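Uncharacterized protein (Ruminococcus gnavus, PDB 4QAN) is of unknown function but binds magnesium and has a cystatin-like fold, as a divergent member of the NTF2-like superfamily. Local coordinates at residues F228-L241 with Q260-Y272. Numbering follows the deposited sequence.
Sequences FIYAIEKGDLTRAL and QGEYAKELKTMLY
The rings of F228 and Y263 approach from opposite directions: the OH of Y263 comes 3.3 Å from CE1 of F228, and that buried hydroxyl has no hydrogen-bond partner in the model. At the edge of the Y263 ring, near its plane, lie F228 CE1 and L241 CD2. The F228 ring is flanked from its own segment, by the CD1 methyl of I232 over one face, 3.8 Å above the plane and offset toward the rim, and by the carbonyl O of A240 at its edge, in plane. With CG anti to the backbone N (chi1 171°), the F228 side chain extends toward helix 254-275, and its CE2 reaches the CE methyl of selenomethionine M270. Were F228 cut back to an alanine, a gap would probably open beside Y263, L267 and M270, and the M270 methyl would lose one of the walls that hold it.

Two leucines interlock the helices as knobs into holes. L267, whose branched end can touch two helices at once, sits among F228, I232, A240 and L241; its CD1 packs tightly on I232 CD1 (3.5 Å), and its CD2 lies 3.8 Å from A240 CB, where a small alanine admits it. In return L241 fills the hole formed by Q260, Y263, A264 and L267, its CD2 lying 3.7 Å from A264 CA because A264 is also small. The flexible M270 chain bends at chi3 (82°) to bring CE against I232 CD1.

A Schellman motif at G235, whose positive phi suits glycine, links helices 221-234 and 237-242; both pack against helix 254-275. Strand 349-353 adjoins this core through I351, which touches F228 and Y263, while helix 87-108 meets L237.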
ATOM      1  N   PHE A 228      17.356   7.189  -7.265  1.00 28.14           N
ATOM      2  CA  PHE A 228      16.088   6.456  -7.242  1.00 26.93           C
ATOM      3  C   PHE A 228      16.240   5.073  -7.887  1.00 25.39           C
ATOM      4  O   PHE A 228      15.916   4.055  -7.278  1.00 26.03           O
ATOM      5  CB  PHE A 228      15.036   7.301  -7.968  1.00 28.80           C
ATOM      6  CG  PHE A 228      13.720   6.600  -8.231  1.00 30.07           C
ATOM      7  CD1 PHE A 228      12.814   6.380  -7.206  1.00 30.43           C
ATOM      8  CD2 PHE A 228      13.359   6.239  -9.521  1.00 29.44           C
ATOM      9  CE1 PHE A 228      11.590   5.782  -7.460  1.00 30.77           C
ATOM     10  CE2 PHE A 228      12.131   5.644  -9.774  1.00 31.82           C
ATOM     11  CZ  PHE A 228      11.251   5.409  -8.733  1.00 29.14           C
ATOM     12  N   ILE A 229      16.793   5.031  -9.096  1.00 25.31           N
ATOM     13  CA  ILE A 229      17.083   3.757  -9.759  1.00 26.00           C
ATOM     14  C   ILE A 229      18.125   2.909  -9.015  1.00 27.44           C
ATOM     15  O   ILE A 229      18.025   1.692  -8.988  1.00 29.36           O
ATOM     16  CB  ILE A 229      17.469   3.984 -11.242  1.00 27.69           C
ATOM     17  CG1 ILE A 229      16.268   4.593 -11.999  1.00 28.08           C
ATOM     18  CG2 ILE A 229      17.961   2.703 -11.904  1.00 29.17           C
ATOM     19  CD1 ILE A 229      14.979   3.793 -11.941  1.00 26.30           C
ATOM     20  N   TYR A 230      19.103   3.537  -8.383  1.00 27.01           N
ATOM     21  CA  TYR A 230      20.083   2.803  -7.600  1.00 27.03           C
ATOM     22  C   TYR A 230      19.408   2.126  -6.405  1.00 28.29           C
ATOM     23  O   TYR A 230      19.716   0.974  -6.079  1.00 29.13           O
ATOM     24  CB  TYR A 230      21.200   3.729  -7.106  1.00 27.53           C
ATOM     25  CG  TYR A 230      22.241   3.047  -6.215  1.00 27.27           C
ATOM     26  CD1 TYR A 230      23.138   2.125  -6.743  1.00 28.41           C
ATOM     27  CD2 TYR A 230      22.318   3.331  -4.838  1.00 28.14           C
ATOM     28  CE1 TYR A 230      24.086   1.500  -5.939  1.00 29.75           C
ATOM     29  CE2 TYR A 230      23.260   2.713  -4.018  1.00 29.17           C
ATOM     30  CZ  TYR A 230      24.145   1.806  -4.571  1.00 31.17           C
ATOM     31  OH  TYR A 230      25.086   1.196  -3.782  1.00 31.53           O
ATOM     32  N   ALA A 231      18.511   2.846  -5.743  1.00 26.00           N
ATOM     33  CA  ALA A 231      17.704   2.261  -4.663  1.00 27.55           C
ATOM     34  C   ALA A 231      16.936   0.996  -5.103  1.00 27.36           C
ATOM     35  O   ALA A 231      16.908  -0.029  -4.399  1.00 28.31           O
ATOM     36  CB  ALA A 231      16.735   3.299  -4.121  1.00 30.00           C
ATOM     37  N   ILE A 232      16.320   1.077  -6.274  1.00 26.92           N
ATOM     38  CA  ILE A 232      15.609  -0.059  -6.869  1.00 27.14           C
ATOM     39  C   ILE A 232      16.558  -1.239  -7.117  1.00 28.90           C
ATOM     40  O   ILE A 232      16.252  -2.381  -6.739  1.00 29.92           O
ATOM     41  CB  ILE A 232      14.867   0.387  -8.155  1.00 26.11           C
ATOM     42  CG1 ILE A 232      13.656   1.251  -7.741  1.00 26.98           C
ATOM     43  CG2 ILE A 232      14.410  -0.815  -8.976  1.00 27.96           C
ATOM     44  CD1 ILE A 232      12.932   1.978  -8.856  1.00 27.05           C
ATOM     45  N   GLU A 233      17.729  -0.945  -7.683  1.00 30.42           N
ATOM     46  CA  GLU A 233      18.753  -1.960  -7.943  1.00 30.37           C
ATOM     47  C   GLU A 233      19.186  -2.680  -6.673  1.00 32.63           C
ATOM     48  O   GLU A 233      19.456  -3.885  -6.715  1.00 34.46           O
ATOM     49  CB  GLU A 233      19.980  -1.324  -8.593  1.00 32.91           C
ATOM     50  CG  GLU A 233      19.739  -0.722  -9.976  1.00 31.29           C
ATOM     51  CD  GLU A 233      20.870   0.174 -10.429  1.00 31.39           C
ATOM     52  OE1 GLU A 233      21.751   0.474  -9.603  1.00 30.90           O
ATOM     53  OE2 GLU A 233      20.887   0.582 -11.614  1.00 31.76           O
ATOM     54  N   LYS A 234      19.257  -1.943  -5.558  1.00 30.82           N
ATOM     55  CA  LYS A 234      19.754  -2.473  -4.285  1.00 31.11           C
ATOM     56  C   LYS A 234      18.665  -2.995  -3.348  1.00 31.60           C
ATOM     57  O   LYS A 234      18.966  -3.500  -2.261  1.00 30.71           O
ATOM     58  CB  LYS A 234      20.549  -1.396  -3.535  1.00 34.86           C
ATOM     59  CG  LYS A 234      21.674  -0.759  -4.346  1.00 35.43           C
ATOM     60  CD  LYS A 234      22.783  -1.724  -4.703  1.00 35.87           C
ATOM     61  CE  LYS A 234      23.602  -2.073  -3.472  1.00 39.19           C
ATOM     62  NZ  LYS A 234      24.990  -2.397  -3.850  1.00 42.83           N
ATOM     63  N   GLY A 235      17.411  -2.866  -3.758  1.00 31.64           N
ATOM     64  CA  GLY A 235      16.293  -3.293  -2.943  1.00 35.45           C
ATOM     65  C   GLY A 235      15.980  -2.337  -1.803  1.00 37.34           C
ATOM     66  O   GLY A 235      15.403  -2.748  -0.798  1.00 36.14           O
ATOM     67  N   ASP A 236      16.362  -1.068  -1.951  1.00 33.95           N
ATOM     68  CA  ASP A 236      16.111  -0.057  -0.929  1.00 36.07           C
ATOM     69  C   ASP A 236      14.815   0.710  -1.294  1.00 31.96           C
ATOM     70  O   ASP A 236      14.839   1.909  -1.558  1.00 32.07           O
ATOM     71  CB  ASP A 236      17.317   0.909  -0.798  1.00 43.21           C
ATOM     72  CG  ASP A 236      18.498   0.308   0.004  1.00 55.10           C
ATOM     73  OD1 ASP A 236      18.307  -0.711   0.694  1.00 56.25           O
ATOM     74  OD2 ASP A 236      19.624   0.866  -0.040  1.00 63.93           O
ATOM     75  N   LEU A 237      13.689   0.010  -1.311  1.00 28.33           N
ATOM     76  CA  LEU A 237      12.463   0.575  -1.843  1.00 28.91           C
ATOM     77  C   LEU A 237      11.875   1.664  -0.952  1.00 28.78           C
ATOM     78  O   LEU A 237      11.132   2.533  -1.425  1.00 29.06           O
ATOM     79  CB  LEU A 237      11.455  -0.518  -2.159  1.00 26.95           C
ATOM     80  CG  LEU A 237      11.864  -1.524  -3.253  1.00 29.96           C
ATOM     81  CD1 LEU A 237      10.642  -2.285  -3.737  1.00 32.38           C
ATOM     82  CD2 LEU A 237      12.553  -0.877  -4.450  1.00 31.33           C
ATOM     83  N   THR A 238      12.226   1.649   0.323  1.00 25.55           N
ATOM     84  CA  THR A 238      11.841   2.740   1.193  1.00 29.41           C
ATOM     85  C   THR A 238      12.512   4.045   0.813  1.00 27.61           C
ATOM     86  O   THR A 238      11.873   5.078   0.815  1.00 27.54           O
ATOM     87  CB  THR A 238      12.137   2.425   2.646  1.00 28.15           C
ATOM     88  OG1 THR A 238      11.504   1.190   2.948  1.00 32.39           O
ATOM     89  CG2 THR A 238      11.576   3.487   3.552  1.00 31.00           C
ATOM     90  N   ARG A 239      13.792   3.978   0.484  1.00 27.69           N
ATOM     91  CA  ARG A 239      14.532   5.128   0.015  1.00 29.40           C
ATOM     92  C   ARG A 239      13.995   5.569  -1.347  1.00 28.03           C
ATOM     93  O   ARG A 239      13.875   6.769  -1.643  1.00 28.99           O
ATOM     94  CB  ARG A 239      16.015   4.759  -0.048  1.00 30.70           C
ATOM     95  CG  ARG A 239      16.949   5.891  -0.358  1.00 34.45           C
ATOM     96  CD  ARG A 239      18.411   5.464  -0.161  1.00 39.98           C
ATOM     97  NE  ARG A 239      19.309   6.276  -0.984  1.00 42.00           N
ATOM     98  CZ  ARG A 239      19.772   7.483  -0.660  1.00 48.82           C
ATOM     99  NH1 ARG A 239      19.461   8.049   0.510  1.00 46.93           N
ATOM    100  NH2 ARG A 239      20.577   8.119  -1.512  1.00 50.48           N
ATOM    101  N   ALA A 240      13.631   4.595  -2.169  1.00 26.81           N
ATOM    102  CA  ALA A 240      12.972   4.900  -3.427  1.00 26.78           C
ATOM    103  C   ALA A 240      11.707   5.737  -3.204  1.00 31.13           C
ATOM    104  O   ALA A 240      11.451   6.693  -3.957  1.00 29.33           O
ATOM    105  CB  ALA A 240      12.650   3.633  -4.185  1.00 25.60           C
ATOM    106  N   LEU A 241      10.928   5.405  -2.173  1.00 30.10           N
ATOM    107  CA  LEU A 241       9.704   6.169  -1.906  1.00 30.00           C
ATOM    108  C   LEU A 241      10.037   7.558  -1.357  1.00 33.77           C
ATOM    109  O   LEU A 241       9.432   8.545  -1.776  1.00 29.31           O
ATOM    110  CB  LEU A 241       8.808   5.440  -0.926  1.00 28.68           C
ATOM    111  CG  LEU A 241       8.272   4.096  -1.412  1.00 27.58           C
ATOM    112  CD1 LEU A 241       7.697   3.330  -0.228  1.00 27.63           C
ATOM    113  CD2 LEU A 241       7.242   4.240  -2.519  1.00 27.14           C
ATOM    114  N   GLN A 260       1.858   8.279  -0.120  1.00 29.01           N
ATOM    115  CA  GLN A 260       2.949   7.300  -0.106  1.00 31.83           C
ATOM    116  C   GLN A 260       2.474   5.974  -0.697  1.00 30.11           C
ATOM    117  O   GLN A 260       3.174   5.351  -1.503  1.00 29.32           O
ATOM    118  CB  GLN A 260       3.471   7.110   1.329  1.00 28.87           C
ATOM    119  CG  GLN A 260       4.507   6.011   1.514  1.00 27.52           C
ATOM    120  CD  GLN A 260       5.038   5.929   2.941  1.00 28.64           C
ATOM    121  OE1 GLN A 260       5.993   6.608   3.297  1.00 30.96           O
ATOM    122  NE2 GLN A 260       4.431   5.085   3.755  1.00 27.43           N
ATOM    123  N   GLY A 261       1.277   5.561  -0.284  1.00 30.44           N
ATOM    124  CA  GLY A 261       0.556   4.445  -0.892  1.00 28.61           C
ATOM    125  C   GLY A 261       0.396   4.566  -2.393  1.00 26.53           C
ATOM    126  O   GLY A 261       0.626   3.603  -3.104  1.00 26.48           O
ATOM    127  N   GLU A 262       0.004   5.740  -2.873  1.00 28.17           N
ATOM    128  CA  GLU A 262      -0.137   5.991  -4.323  1.00 34.91           C
ATOM    129  C   GLU A 262       1.202   5.906  -5.058  1.00 31.90           C
ATOM    130  O   GLU A 262       1.290   5.357  -6.158  1.00 32.29           O
ATOM    131  CB  GLU A 262      -0.711   7.394  -4.603  1.00 38.89           C
ATOM    132  CG  GLU A 262      -2.156   7.613  -4.227  1.00 53.79           C
ATOM    133  CD  GLU A 262      -3.129   6.982  -5.213  1.00 76.57           C
ATOM    134  OE1 GLU A 262      -2.691   6.213  -6.103  1.00 78.15           O
ATOM    135  OE2 GLU A 262      -4.345   7.259  -5.091  1.00 98.31           O
ATOM    136  N   TYR A 263       2.243   6.491  -4.480  1.00 32.21           N
ATOM    137  CA  TYR A 263       3.520   6.488  -5.190  1.00 34.16           C
ATOM    138  C   TYR A 263       4.062   5.057  -5.252  1.00 31.33           C
ATOM    139  O   TYR A 263       4.601   4.645  -6.274  1.00 31.79           O
ATOM    140  CB  TYR A 263       4.534   7.457  -4.579  1.00 30.95           C
ATOM    141  CG  TYR A 263       5.778   7.607  -5.433  1.00 34.58           C
ATOM    142  CD1 TYR A 263       5.755   8.372  -6.601  1.00 38.25           C
ATOM    143  CD2 TYR A 263       6.974   6.972  -5.084  1.00 37.31           C
ATOM    144  CE1 TYR A 263       6.881   8.503  -7.395  1.00 40.36           C
ATOM    145  CE2 TYR A 263       8.112   7.104  -5.864  1.00 42.49           C
ATOM    146  CZ  TYR A 263       8.060   7.869  -7.024  1.00 46.94           C
ATOM    147  OH  TYR A 263       9.182   8.025  -7.806  1.00 44.19           O
ATOM    148  N   ALA A 264       3.880   4.307  -4.166  1.00 25.01           N
ATOM    149  CA  ALA A 264       4.229   2.904  -4.136  1.00 28.26           C
ATOM    150  C   ALA A 264       3.550   2.135  -5.279  1.00 25.90           C
ATOM    151  O   ALA A 264       4.165   1.267  -5.921  1.00 23.47           O
ATOM    152  CB  ALA A 264       3.858   2.289  -2.802  1.00 26.47           C
ATOM    153  N   LYS A 265       2.278   2.435  -5.489  1.00 24.23           N
ATOM    154  CA  LYS A 265       1.542   1.851  -6.578  1.00 26.67           C
ATOM    155  C   LYS A 265       2.143   2.191  -7.931  1.00 26.77           C
ATOM    156  O   LYS A 265       2.224   1.301  -8.788  1.00 26.55           O
ATOM    157  CB  LYS A 265       0.084   2.288  -6.547  1.00 28.18           C
ATOM    158  CG  LYS A 265      -0.753   1.452  -7.486  1.00 28.91           C
ATOM    159  CD  LYS A 265      -2.220   1.782  -7.422  1.00 34.82           C
ATOM    160  CE  LYS A 265      -2.958   0.864  -8.382  1.00 35.75           C
ATOM    161  NZ  LYS A 265      -4.385   1.211  -8.443  1.00 41.70           N
ATOM    162  N   GLU A 266       2.530   3.459  -8.130  1.00 29.16           N
ATOM    163  CA  GLU A 266       3.154   3.916  -9.401  1.00 30.23           C
ATOM    164  C   GLU A 266       4.500   3.243  -9.623  1.00 29.45           C
ATOM    165  O   GLU A 266       4.868   2.910 -10.760  1.00 32.64           O
ATOM    166  CB  GLU A 266       3.463   5.430  -9.410  1.00 37.19           C
ATOM    167  CG  GLU A 266       2.313   6.425  -9.491  1.00 44.70           C
ATOM    168  CD  GLU A 266       2.794   7.900  -9.365  1.00 59.27           C
ATOM    169  OE1 GLU A 266       3.635   8.419 -10.187  1.00 35.56           O
ATOM    170  OE2 GLU A 266       2.305   8.570  -8.421  1.00 69.20           O
ATOM    171  N   LEU A 267       5.254   3.100  -8.539  1.00 27.15           N
ATOM    172  CA  LEU A 267       6.559   2.460  -8.576  1.00 28.82           C
ATOM    173  C   LEU A 267       6.393   0.984  -8.949  1.00 28.92           C
ATOM    174  O   LEU A 267       6.965   0.516  -9.950  1.00 27.03           O
ATOM    175  CB  LEU A 267       7.270   2.642  -7.229  1.00 27.76           C
ATOM    176  CG  LEU A 267       8.597   1.920  -6.951  1.00 34.16           C
ATOM    177  CD1 LEU A 267       9.518   1.932  -8.154  1.00 33.91           C
ATOM    178  CD2 LEU A 267       9.310   2.522  -5.744  1.00 34.20           C
ATOM    179  N   LYS A 268       5.571   0.275  -8.184  1.00 28.16           N
ATOM    180  CA  LYS A 268       5.168  -1.098  -8.517  1.00 27.60           C
ATOM    181  C   LYS A 268       4.786  -1.252  -9.978  1.00 30.18           C
ATOM    182  O   LYS A 268       5.186  -2.202 -10.664  1.00 26.55           O
ATOM    183  CB  LYS A 268       3.972  -1.518  -7.668  1.00 30.52           C
ATOM    184  CG  LYS A 268       3.516  -2.951  -7.927  1.00 30.01           C
ATOM    185  CD  LYS A 268       2.205  -3.290  -7.251  1.00 29.08           C
ATOM    186  CE  LYS A 268       1.048  -2.524  -7.854  1.00 29.96           C
ATOM    187  NZ  LYS A 268      -0.163  -2.666  -7.001  1.00 34.37           N
ATOM    188  N   THR A 269       4.018  -0.290 -10.456  1.00 31.18           N
ATOM    189  CA  THR A 269       3.514  -0.334 -11.787  1.00 29.49           C
ATOM    190  C   THR A 269       4.670  -0.254 -12.786  1.00 30.64           C
ATOM    191  O   THR A 269       4.679  -0.961 -13.796  1.00 29.61           O
ATOM    192  CB  THR A 269       2.464   0.772 -11.971  1.00 32.07           C
ATOM    193  OG1 THR A 269       1.360   0.495 -11.096  1.00 30.28           O
ATOM    194  CG2 THR A 269       1.980   0.838 -13.408  1.00 30.41           C
HETATM  195  N   MSE A 270       5.651   0.582 -12.472  1.00 31.34           N
HETATM  196  CA  MSE A 270       6.841   0.741 -13.295  1.00 28.56           C
HETATM  197  C   MSE A 270       7.622  -0.559 -13.315  1.00 27.60           C
HETATM  198  O   MSE A 270       7.990  -1.042 -14.376  1.00 28.17           O
HETATM  199  CB  MSE A 270       7.680   1.917 -12.788  1.00 25.68           C
HETATM  200  CG  MSE A 270       8.931   2.036 -13.657  1.00 24.77           C
HETATM  201 SE   MSE A 270      10.129   3.497 -13.146  0.75 20.48          SE
HETATM  202  CE  MSE A 270      11.067   2.575 -11.678  1.00 21.46           C
ATOM    203  N   LEU A 271       7.870  -1.147 -12.152  1.00 27.49           N
ATOM    204  CA  LEU A 271       8.581  -2.419 -12.096  1.00 27.26           C
ATOM    205  C   LEU A 271       7.839  -3.507 -12.885  1.00 28.54           C
ATOM    206  O   LEU A 271       8.476  -4.311 -13.585  1.00 28.64           O
ATOM    207  CB  LEU A 271       8.788  -2.873 -10.647  1.00 30.91           C
ATOM    208  CG  LEU A 271       9.484  -1.885  -9.712  1.00 32.65           C
ATOM    209  CD1 LEU A 271       9.515  -2.447  -8.311  1.00 32.76           C
ATOM    210  CD2 LEU A 271      10.888  -1.535 -10.187  1.00 33.70           C
ATOM    211  N   TYR A 272       6.504  -3.531 -12.790  1.00 27.71           N
ATOM    212  CA  TYR A 272       5.715  -4.530 -13.515  1.00 29.10           C
ATOM    213  C   TYR A 272       5.892  -4.305 -15.014  1.00 28.30           C
ATOM    214  O   TYR A 272       5.890  -5.260 -15.800  1.00 27.01           O
ATOM    215  CB  TYR A 272       4.234  -4.463 -13.122  1.00 29.84           C
ATOM    216  CG  TYR A 272       3.870  -5.084 -11.768  1.00 27.89           C
ATOM    217  CD1 TYR A 272       4.847  -5.477 -10.839  1.00 27.88           C
ATOM    218  CD2 TYR A 272       2.542  -5.275 -11.427  1.00 26.79           C
ATOM    219  CE1 TYR A 272       4.485  -6.034  -9.626  1.00 28.58           C
ATOM    220  CE2 TYR A 272       2.176  -5.812 -10.207  1.00 27.84           C
ATOM    221  CZ  TYR A 272       3.144  -6.192  -9.318  1.00 26.61           C
ATOM    222  OH  TYR A 272       2.755  -6.738  -8.126  1.00 28.47           O
TER